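Side-chain contact in DUF5638 domain-containing protein (Legionella pneumophila subsp. pneumophila, PDB 5L1A), which is of unknown function, its modelled part being the mostly helical DUF5638 region of a longer, probably membrane-associated protein: residues D58-E61 and V62-Y66. Sequence-based numbering, arbitrary orientation.
With I3C (5-amino-2,4,6-triiodobenzene-1,3-dicarboxylic acid), chain B; I3C (5-amino-2,4,6-triiodobenzene-1,3-dicarboxylic acid), chain E.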
ATOM      1  N   ASP A  58      11.615   7.734  -8.361  1.00 13.53           N
ATOM      2  CA  ASP A  58      10.727   6.579  -8.433  1.00 13.24           C
ATOM      3  C   ASP A  58      10.474   5.985  -7.051  1.00 12.24           C
ATOM      4  O   ASP A  58       9.346   5.589  -6.736  1.00 11.81           O
ATOM      5  CB  ASP A  58      11.312   5.529  -9.377  1.00 16.64           C
ATOM      6  CG  ASP A  58      11.443   6.037 -10.803  1.00 23.40           C
ATOM      7  OD1 ASP A  58      10.751   7.017 -11.152  1.00 25.69           O
ATOM      8  OD2 ASP A  58      12.235   5.456 -11.576  1.00 26.56           O
ATOM      9  N   GLY A  59      11.509   5.909  -6.213  1.00 11.91           N
ATOM     10  CA  GLY A  59      11.305   5.445  -4.853  1.00 11.15           C
ATOM     11  C   GLY A  59      10.354   6.328  -4.069  1.00 10.65           C
ATOM     12  O   GLY A  59       9.542   5.833  -3.283  1.00 10.14           O
ATOM     13  N   LEU A  60      10.430   7.642  -4.281  1.00 14.08           N
ATOM     14  CA  LEU A  60       9.522   8.559  -3.600  1.00 12.70           C
ATOM     15  C   LEU A  60       8.088   8.381  -4.087  1.00 13.51           C
ATOM     16  O   LEU A  60       7.142   8.504  -3.300  1.00 14.83           O
ATOM     17  CB  LEU A  60       9.993   9.999  -3.805  1.00 12.37           C
ATOM     18  CG  LEU A  60       9.134  11.111  -3.204  1.00 13.19           C
ATOM     19  CD1 LEU A  60       8.982  10.917  -1.712  1.00 11.31           C
ATOM     20  CD2 LEU A  60       9.737  12.470  -3.502  1.00 15.85           C
ATOM     21  N   GLU A  61       7.904   8.083  -5.375  1.00 14.88           N
ATOM     22  CA  GLU A  61       6.551   7.925  -5.903  1.00 16.78           C
ATOM     23  C   GLU A  61       5.884   6.669  -5.353  1.00 15.71           C
ATOM     24  O   GLU A  61       4.671   6.659  -5.109  1.00 15.10           O
ATOM     25  CB  GLU A  61       6.578   7.897  -7.432  1.00 20.51           C
ATOM     26  CG  GLU A  61       5.194   7.851  -8.072  1.00 25.57           C
ATOM     27  CD  GLU A  61       5.232   7.949  -9.589  1.00 31.16           C
ATOM     28  OE1 GLU A  61       6.331   8.134 -10.156  1.00 33.07           O
ATOM     29  OE2 GLU A  61       4.156   7.842 -10.214  1.00 33.04           O
ATOM     30  N   VAL A  62       6.658   5.600  -5.150  1.00 10.52           N
ATOM     31  CA  VAL A  62       6.109   4.380  -4.567  1.00 10.10           C
ATOM     32  C   VAL A  62       5.779   4.591  -3.096  1.00  9.49           C
ATOM     33  O   VAL A  62       4.731   4.147  -2.610  1.00  9.22           O
ATOM     34  CB  VAL A  62       7.092   3.212  -4.763  1.00 10.29           C
ATOM     35  CG1 VAL A  62       6.617   1.978  -4.014  1.00  9.96           C
ATOM     36  CG2 VAL A  62       7.264   2.909  -6.241  1.00 11.08           C
ATOM     37  N   VAL A  63       6.669   5.261  -2.359  1.00 12.52           N
ATOM     38  CA  VAL A  63       6.419   5.522  -0.945  1.00 13.31           C
ATOM     39  C   VAL A  63       5.176   6.389  -0.774  1.00 14.95           C
ATOM     40  O   VAL A  63       4.343   6.139   0.106  1.00 18.14           O
ATOM     41  CB  VAL A  63       7.661   6.163  -0.293  1.00 12.56           C
ATOM     42  CG1 VAL A  63       7.311   6.754   1.066  1.00 12.78           C
ATOM     43  CG2 VAL A  63       8.773   5.136  -0.153  1.00 11.16           C
ATOM     44  N   GLU A  64       5.025   7.413  -1.616  1.00  9.62           N
ATOM     45  CA  GLU A  64       3.816   8.229  -1.578  1.00  9.61           C
ATOM     46  C   GLU A  64       2.581   7.410  -1.939  1.00  9.54           C
ATOM     47  O   GLU A  64       1.509   7.605  -1.356  1.00  9.52           O
ATOM     48  CB  GLU A  64       3.959   9.426  -2.518  1.00 10.25           C
ATOM     49  CG  GLU A  64       4.946  10.467  -2.034  1.00 10.46           C
ATOM     50  CD  GLU A  64       5.234  11.532  -3.075  1.00 14.57           C
ATOM     51  OE1 GLU A  64       4.790  11.380  -4.232  1.00 17.63           O
ATOM     52  OE2 GLU A  64       5.911  12.526  -2.734  1.00 18.14           O
ATOM     53  N   GLU A  65       2.712   6.493  -2.900  1.00  9.63           N
ATOM     54  CA  GLU A  65       1.567   5.681  -3.299  1.00  9.68           C
ATOM     55  C   GLU A  65       1.134   4.753  -2.171  1.00  9.19           C
ATOM     56  O   GLU A  65      -0.065   4.555  -1.948  1.00  9.21           O
ATOM     57  CB  GLU A  65       1.903   4.880  -4.557  1.00 12.91           C
ATOM     58  CG  GLU A  65       0.742   4.070  -5.104  1.00 18.70           C
ATOM     59  CD  GLU A  65       1.199   2.931  -5.992  1.00 22.64           C
ATOM     60  OE1 GLU A  65       2.394   2.576  -5.923  1.00 23.71           O
ATOM     61  OE2 GLU A  65       0.368   2.390  -6.754  1.00 23.46           O
ATOM     62  N   TYR A  66       2.100   4.175  -1.455  1.00  8.87           N
ATOM     63  CA  TYR A  66       1.786   3.346  -0.296  1.00  8.55           C
ATOM     64  C   TYR A  66       1.122   4.170   0.803  1.00  8.48           C
ATOM     65  O   TYR A  66       0.200   3.695   1.479  1.00  8.44           O
ATOM     66  CB  TYR A  66       3.070   2.692   0.216  1.00  8.43           C
ATOM     67  CG  TYR A  66       2.888   1.469   1.085  1.00  8.33           C
ATOM     68  CD1 TYR A  66       1.631   0.929   1.325  1.00  8.33           C
ATOM     69  CD2 TYR A  66       3.987   0.856   1.671  1.00  8.37           C
ATOM     70  CE1 TYR A  66       1.479  -0.194   2.127  1.00  8.38           C
ATOM     71  CE2 TYR A  66       3.848  -0.260   2.469  1.00  8.46           C
ATOM     72  CZ  TYR A  66       2.595  -0.781   2.697  1.00  8.46           C
ATOM     73  OH  TYR A  66       2.464  -1.894   3.496  1.00  9.48           O
TER
HETATM   74  I3  I3C B 201      -0.349  12.343  -9.423  1.00 44.40           I
HETATM   75  I2  I3C B 201      -4.110   9.042  -5.863  1.00 35.65           I
HETATM   76  I1  I3C B 201       0.949   6.450  -8.174  1.00 35.03           I
HETATM   77  O8  I3C B 201       2.358   9.856  -8.928  1.00 34.48           O
HETATM   78  O9  I3C B 201       1.235   9.169 -10.680  1.00 32.04           O
HETATM   79  C10 I3C B 201      -1.852   6.710  -6.485  1.00 27.49           C
HETATM   80  N13 I3C B 201      -2.882  11.533  -7.524  1.00 32.44           N
HETATM   81  C1  I3C B 201       0.059   9.381  -8.640  1.00 35.81           C
HETATM   82  C6  I3C B 201      -0.833  10.552  -8.485  1.00 39.29           C
HETATM   83  C5  I3C B 201      -2.064  10.464  -7.669  1.00 34.47           C
HETATM   84  C4  I3C B 201      -2.388   9.185  -7.012  1.00 32.50           C
HETATM   85  C3  I3C B 201      -1.511   8.005  -7.155  1.00 30.39           C
HETATM   86  C2  I3C B 201      -0.288   8.111  -7.971  1.00 33.49           C
HETATM   87  C7  I3C B 201       1.299   9.477  -9.471  1.00 34.06           C
HETATM   88  O11 I3C B 201      -1.515   6.543  -5.295  1.00 26.51           O
HETATM   89  O12 I3C B 201      -2.467   5.836  -7.140  1.00 26.56           O
HETATM   90  I3  I3C E 204       3.902   4.047  -8.277  1.00 73.84           I
HETATM   91  I2  I3C E 204       4.629  -2.127  -9.156  1.00 65.39           I
HETATM   92  I1  I3C E 204       4.337   1.711 -13.940  1.00 93.50           I
HETATM   93  O8  I3C E 204       5.036   4.602 -11.835  1.00 76.27           O
HETATM   94  O9  I3C E 204       2.861   4.404 -11.765  1.00 76.02           O
HETATM   95  C10 I3C E 204       4.604  -1.147 -12.228  1.00 76.62           C
HETATM   96  N13 I3C E 204       4.249   0.796  -7.599  1.00 71.12           N
HETATM   97  C1  I3C E 204       4.150   2.572 -10.977  1.00 79.52           C
HETATM   98  C6  I3C E 204       4.129   2.368  -9.506  1.00 75.32           C
HETATM   99  C5  I3C E 204       4.267   0.993  -8.940  1.00 72.26           C
HETATM  100  C4  I3C E 204       4.427  -0.169  -9.859  1.00 70.72           C
HETATM  101  C3  I3C E 204       4.450   0.040 -11.325  1.00 77.40           C
HETATM  102  C2  I3C E 204       4.308   1.408 -11.880  1.00 83.05           C
HETATM  103  C7  I3C E 204       4.007   3.948 -11.560  1.00 77.26           C
HETATM  104  O11 I3C E 204       3.581  -1.794 -12.540  1.00 76.09           O
HETATM  105  O12 I3C E 204       5.741  -1.465 -12.638  1.00 76.27           O
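Glu64 turns its CG back over the preceding turn of helix 56-77 (chi1 -71°, anti to its own carbonyl carbon), while Leu60 throws its branch forward with CG anti to the backbone N (chi1 178°), and the two meet obliquely. The Glu64 chain runs extended across the Leu60 carbonyl, Glu64 CG sitting 3.2 Å from Leu60 O. Its carboxylate oxygen OE2 lies against the branch point and a methyl of Leu60, 3.6 Å from CG and equally from CD1, a van der Waals contact. Leu60 also touches Arg14 of helix 8-25.

A quarter turn round the helix, Glu61 and Glu65 point their carboxylates to bound triiodobenzene acids. Glu61 OE2 lies 3.0 Å from O8 of the chain B ligand. Glu65 has one assigned bond, and it is bent: N13 of the chain E ligand donates to Glu65 OE1 (3.1 Å, N-H...O 135°). Iodine I3 of that ligand lies 3.2 Å from Glu65 OE1. Glu65 CG lies 3.4 Å from O11 of the chain B ligand, and Val62 CG2 is near N13 of the chain E ligand.

The turn is carried by i to i+4 backbone bonds, for instance Glu64 N to Leu60 O at 2.9 Å. Further along, Tyr66 ties the helix to helices 8-25 and 33-51 through a hydrogen bond to Asp19 and a stack on Tyr46.

The ligand is an iodinated phasing compound, so these sites probably report a surface able to hold it, not a natural ligand site. Its amine partly satisfies Glu65 OE1, which would probably favour the ionised acid, with the iodinated ring packed beside it.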